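Local coordinates for protein Fc fragment of IgE receptor II (Bos taurus, PDB 6PWS) that is a low-affinity IgE receptor (CD23) whose C-type lectin domain binds calcium and, in the cow, mannose-type sugars, at residues Glu51-Asp54 against Phe55-Arg59; Ala27-Trp30 against Ile31-Arg34. All blocks are in the same frame, centred on the assembly; numbering follows the deposited sequence. Where two conformers were deposited one is given.

How the interactions relate
Both contacts are local and lie within one C-type lectin domain, on opposite sides of its centre; their centres are about 21 Å apart. Interaction 1 lies within helix 50-59. Interaction 2 is the start of helix 30-39, entered from strand 27-28. Each is partly buried. In 51-59 one side of the helix is core, with Phe-55 and Leu-56, while the salt bridge of Asp-54 with one conformer of Lys-58 is on the surface. In 27-34 the buried residues are Trp-30 and Ala-33. Side chain bonds side chain in interaction 1; in interaction 2 the side-chain oxygen of Gln-32 accepts the backbone N-H of Lys-29, the N-cap residue.

Interaction 1. Residues Glu51-Asp54 against Phe55-Arg59; sequences EEQD and FLTKR
Helix 50-59, one of the two helices of this C-type lectin domain, brings Asp-54 and Lys-58 together on its exposed side, one turn apart. In one of the two conformers of the lysine, Lys-58 NZ forms a salt bridge with Asp-54 OD2 at 2.9 Å. The ammonium comes to the syn side of this oxygen but stands 35° out of the carboxylate plane. In this conformer the lysine chain bends at its third torsion (chi3 -54°), which turns NZ back to the acid. On the way Lys-58 CE passes 3.4 Å from Asp-54 O.

A second side-chain bond spans one turn between Gln-53 and Thr-57. The N-H of Gln-53 NE2 points at Thr-57 OG1 over 2.9 Å, nearly straight at 165° and close to the amide plane. The bend of the glutamine at its second torsion carries the amide along the helix to the hydroxyl. Its other end, OE1, accepts from Trp-114 NE1, so both ends of the amide are held and its rotation is fixed.

Beneath these bonds runs regular alpha-helical pairing. Thr-57 N to Gln-53 O, at 2.7 Å, is the shortest of the four backbone bonds across the contact. The N-H groups of Phe-55, Leu-56 and Lys-58 likewise donate to the O atoms of Glu-51, Glu-52 and Asp-54. On the inner side of the helix Phe-55 touches Phe-23 and meets Tyr-21 of strand 19-25, and its ring stacks on Phe-16 of strand 14-16. Glu-52 is also buried, and its carboxylate is held by Lys-19, Tyr-21 and the backbone N of His-48.

Towards the end of the segment Arg-59 folds back over Phe-55. Its CD lies 3.7 Å above one face of the Phe-55 ring, towards the rim. Arg-59 NH1 donates to Phe-55 O at 3.0 Å, in the carbonyl plane and on a lone pair.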
loop_
_atom_site.group_PDB
_atom_site.type_symbol
_atom_site.label_atom_id
_atom_site.label_comp_id
_atom_site.label_asym_id
_atom_site.label_seq_id
_atom_site.Cartn_x
_atom_site.Cartn_y
_atom_site.Cartn_z
ATOM N N GLU A 51 6.792 10.517 -7.924
ATOM C CA GLU A 51 7.341 9.581 -8.904
ATOM C C GLU A 51 7.043 8.141 -8.498
ATOM O O GLU A 51 6.682 7.303 -9.340
ATOM C CB GLU A 51 8.847 9.808 -9.045
ATOM C CG GLU A 51 9.235 11.179 -9.607
ATOM C CD GLU A 51 9.201 12.334 -8.597
ATOM O OE1 GLU A 51 9.117 12.095 -7.369
ATOM O OE2 GLU A 51 9.264 13.500 -9.054
ATOM N N GLU A 52 7.184 7.839 -7.207
ATOM C CA GLU A 52 6.840 6.511 -6.712
ATOM C C GLU A 52 5.346 6.255 -6.867
ATOM O O GLU A 52 4.925 5.171 -7.299
ATOM C CB GLU A 52 7.294 6.384 -5.257
ATOM C CG GLU A 52 7.060 5.016 -4.653
ATOM C CD GLU A 52 7.715 4.838 -3.289
ATOM O OE1 GLU A 52 7.861 5.844 -2.542
ATOM O OE2 GLU A 52 8.078 3.680 -2.972
ATOM N N GLN A 53 4.516 7.245 -6.516
ATOM C CA GLN A 53 3.084 7.076 -6.719
ATOM C C GLN A 53 2.759 6.832 -8.188
ATOM O O GLN A 53 1.909 5.997 -8.504
ATOM C CB GLN A 53 2.316 8.290 -6.202
ATOM C CG GLN A 53 0.805 8.152 -6.399
ATOM C CD GLN A 53 0.217 7.011 -5.587
ATOM O OE1 GLN A 53 0.333 6.994 -4.362
ATOM N NE2 GLN A 53 -0.429 6.065 -6.257
ATOM N N ASP A 54 3.404 7.556 -9.109
ATOM C CA ASP A 54 3.123 7.387 -10.534
ATOM C C ASP A 54 3.423 5.955 -10.974
ATOM O O ASP A 54 2.650 5.350 -11.731
ATOM C CB ASP A 54 3.958 8.409 -11.323
ATOM C CG ASP A 54 3.949 8.176 -12.825
ATOM O OD1 ASP A 54 2.907 8.445 -13.450
ATOM O OD2 ASP A 54 4.990 7.763 -13.400
ATOM N N PHE A 55 4.545 5.400 -10.509
ATOM C CA PHE A 55 4.886 4.014 -10.818
ATOM C C PHE A 55 3.750 3.084 -10.409
ATOM O O PHE A 55 3.357 2.178 -11.153
ATOM C CB PHE A 55 6.203 3.655 -10.108
ATOM C CG PHE A 55 6.526 2.181 -10.106
ATOM C CD1 PHE A 55 6.174 1.391 -9.022
ATOM C CD2 PHE A 55 7.169 1.572 -11.179
ATOM C CE1 PHE A 55 6.455 0.037 -9.005
ATOM C CE2 PHE A 55 7.447 0.212 -11.163
ATOM C CZ PHE A 55 7.090 -0.552 -10.075
ATOM N N LEU A 56 3.219 3.295 -9.200
ATOM C CA LEU A 56 2.151 2.457 -8.656
ATOM C C LEU A 56 0.817 2.697 -9.359
ATOM O O LEU A 56 0.116 1.739 -9.702
ATOM C CB LEU A 56 2.019 2.708 -7.150
ATOM C CG LEU A 56 3.244 2.276 -6.334
ATOM C CD1 LEU A 56 3.119 2.781 -4.913
ATOM C CD2 LEU A 56 3.446 0.768 -6.364
ATOM N N THR A 57 0.435 3.963 -9.562
ATOM C CA THR A 57 -0.822 4.287 -10.228
ATOM C C THR A 57 -0.912 3.600 -11.577
ATOM O O THR A 57 -1.944 3.026 -11.934
ATOM C CB THR A 57 -0.910 5.804 -10.396
ATOM O OG1 THR A 57 -1.121 6.377 -9.107
ATOM C CG2 THR A 57 -2.036 6.215 -11.354
ATOM N N LYS A 58 0.169 3.653 -12.342
ATOM C CA LYS A 58 0.131 3.101 -13.690
ATOM C C LYS A 58 -0.065 1.594 -13.695
ATOM O O LYS A 58 -0.566 1.060 -14.689
ATOM C CB LYS A 58 1.405 3.501 -14.435
ATOM C CG LYS A 58 1.437 4.995 -14.737
ATOM C CD LYS A 58 2.652 5.421 -15.554
ATOM C CE LYS A 58 3.946 4.984 -14.897
ATOM N NZ LYS A 58 5.126 5.746 -15.427
ATOM N N ARG A 59 0.302 0.910 -12.606
ATOM C CA ARG A 59 0.326 -0.545 -12.495
ATOM C C ARG A 59 -0.729 -1.105 -11.554
ATOM O O ARG A 59 -0.778 -2.330 -11.339
ATOM C CB ARG A 59 1.733 -0.958 -12.035
ATOM C CG ARG A 59 2.784 -0.685 -13.096
ATOM C CD ARG A 59 4.185 -0.784 -12.536
ATOM N NE ARG A 59 5.218 -0.601 -13.552
ATOM C CZ ARG A 59 5.617 0.573 -14.026
ATOM N NH1 ARG A 59 5.058 1.709 -13.614
ATOM N NH2 ARG A 59 6.578 0.598 -14.938
#

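Interaction 2. Residues Ala27-Trp30 against Ile31-Arg34; sequences AKKW and IQAR
Lys-29 is the N-cap of helix 30-39, and its backbone N-H is taken by the side chain of Gln-32. Lys-29 N lies 2.9 Å from Gln-32 OE1. The bond is nearly straight (169°) and uses a lone pair in the carbonyl plane. Gln-32 has CG beside its own backbone N (chi1 -67°), and from there the chain reaches back past the helix start. Gln-32 OE1 also touches the lysine, 3.5 Å from Lys-29 CG.

The first backbone acceptors of the helix are filled in turn. Lys-29 O receives Ala-33 N at 2.9 Å, and Trp-30 O receives Arg-34 N. In this C-type lectin domain helix 30-39 begins just after the short strand 27-28, whose Lys-28 pairs through its backbone with Leu-123 of strand 123-131 and, through O, accepts from Trp-66 NE1. The aliphatic part of Lys-28 lies against Gln-32, CB to CB at 4.0 Å.

Trp-30 turns its indole into the core, where NE1 donates to Ile-67 O and the ring meets Trp-66 edge-to-face, while buried Ala-33 touches Leu-44 and Trp-126. The guanidinium of Arg-34 reaches Glu-38, its NE forming a salt bridge with OE2.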
loop_
_atom_site.group_PDB
_atom_site.type_symbol
_atom_site.label_atom_id
_atom_site.label_comp_id
_atom_site.label_asym_id
_atom_site.label_seq_id
_atom_site.Cartn_x
_atom_site.Cartn_y
_atom_site.Cartn_z
ATOM N N ALA A 27 -7.840 -12.425 -2.958
ATOM C CA ALA A 27 -8.640 -11.718 -1.970
ATOM C C ALA A 27 -8.019 -11.815 -0.584
ATOM O O ALA A 27 -7.802 -12.914 -0.067
ATOM C CB ALA A 27 -10.052 -12.302 -1.957
ATOM N N LYS A 28 -7.787 -10.653 0.038
ATOM C CA LYS A 28 -7.207 -10.577 1.372
ATOM C C LYS A 28 -7.735 -9.355 2.105
ATOM O O LYS A 28 -7.860 -8.280 1.514
ATOM C CB LYS A 28 -5.683 -10.497 1.309
ATOM C CG LYS A 28 -5.073 -11.776 0.756
ATOM C CD LYS A 28 -3.578 -11.861 0.950
ATOM C CE LYS A 28 -2.981 -13.039 0.218
ATOM N NZ LYS A 28 -3.436 -14.346 0.757
ATOM N N LYS A 29 -8.012 -9.528 3.397
ATOM C CA LYS A 29 -8.219 -8.411 4.309
ATOM C C LYS A 29 -6.871 -7.732 4.557
ATOM O O LYS A 29 -5.813 -8.287 4.269
ATOM C CB LYS A 29 -8.811 -8.929 5.620
ATOM C CG LYS A 29 -10.129 -9.665 5.449
ATOM C CD LYS A 29 -10.665 -10.205 6.766
ATOM C CE LYS A 29 -11.957 -10.983 6.563
ATOM N NZ LYS A 29 -12.495 -11.516 7.835
ATOM N N TRP A 30 -6.886 -6.518 5.124
ATOM C CA TRP A 30 -5.629 -5.770 5.253
ATOM C C TRP A 30 -4.588 -6.547 6.065
ATOM O O TRP A 30 -3.424 -6.642 5.663
ATOM C CB TRP A 30 -5.871 -4.386 5.854
ATOM C CG TRP A 30 -4.651 -3.509 5.899
ATOM C CD1 TRP A 30 -4.185 -2.710 4.897
ATOM C CD2 TRP A 30 -3.740 -3.329 7.001
ATOM N NE1 TRP A 30 -3.065 -2.037 5.299
ATOM C CE2 TRP A 30 -2.761 -2.402 6.583
ATOM C CE3 TRP A 30 -3.662 -3.845 8.303
ATOM C CZ2 TRP A 30 -1.727 -1.978 7.414
ATOM C CZ3 TRP A 30 -2.629 -3.425 9.123
ATOM C CH2 TRP A 30 -1.678 -2.497 8.674
ATOM N N ILE A 31 -4.983 -7.128 7.207
ATOM C CA ILE A 31 -4.019 -7.844 8.043
ATOM C C ILE A 31 -3.486 -9.074 7.314
ATOM O O ILE A 31 -2.310 -9.438 7.456
ATOM C CB ILE A 31 -4.640 -8.204 9.406
ATOM C CG1 ILE A 31 -3.620 -8.936 10.283
ATOM C CG2 ILE A 31 -5.884 -9.087 9.232
ATOM C CD1 ILE A 31 -4.039 -9.085 11.731
ATOM N N GLN A 32 -4.334 -9.740 6.530
ATOM C CA GLN A 32 -3.872 -10.877 5.748
ATOM C C GLN A 32 -2.851 -10.440 4.706
ATOM O O GLN A 32 -1.860 -11.140 4.455
ATOM C CB GLN A 32 -5.050 -11.576 5.073
ATOM C CG GLN A 32 -6.009 -12.271 6.027
ATOM C CD GLN A 32 -7.221 -12.846 5.317
ATOM O OE1 GLN A 32 -7.844 -12.187 4.491
ATOM N NE2 GLN A 32 -7.563 -14.087 5.637
ATOM N N ALA A 33 -3.069 -9.273 4.101
ATOM C CA ALA A 33 -2.109 -8.732 3.146
ATOM C C ALA A 33 -0.803 -8.350 3.840
ATOM O O ALA A 33 0.282 -8.560 3.283
ATOM C CB ALA A 33 -2.730 -7.550 2.397
ATOM N N ARG A 34 -0.879 -7.816 5.066
ATOM C CA ARG A 34 0.336 -7.537 5.829
ATOM C C ARG A 34 1.201 -8.788 5.900
ATOM O O ARG A 34 2.400 -8.764 5.596
ATOM C CB ARG A 34 -0.002 -7.060 7.247
ATOM C CG ARG A 34 1.252 -6.912 8.116
ATOM C CD ARG A 34 1.010 -7.092 9.559
ATOM N NE ARG A 34 2.274 -7.077 10.281
ATOM C CZ ARG A 34 2.350 -6.896 11.585
ATOM N NH1 ARG A 34 1.246 -6.745 12.293
ATOM N NH2 ARG A 34 3.513 -6.850 12.198
#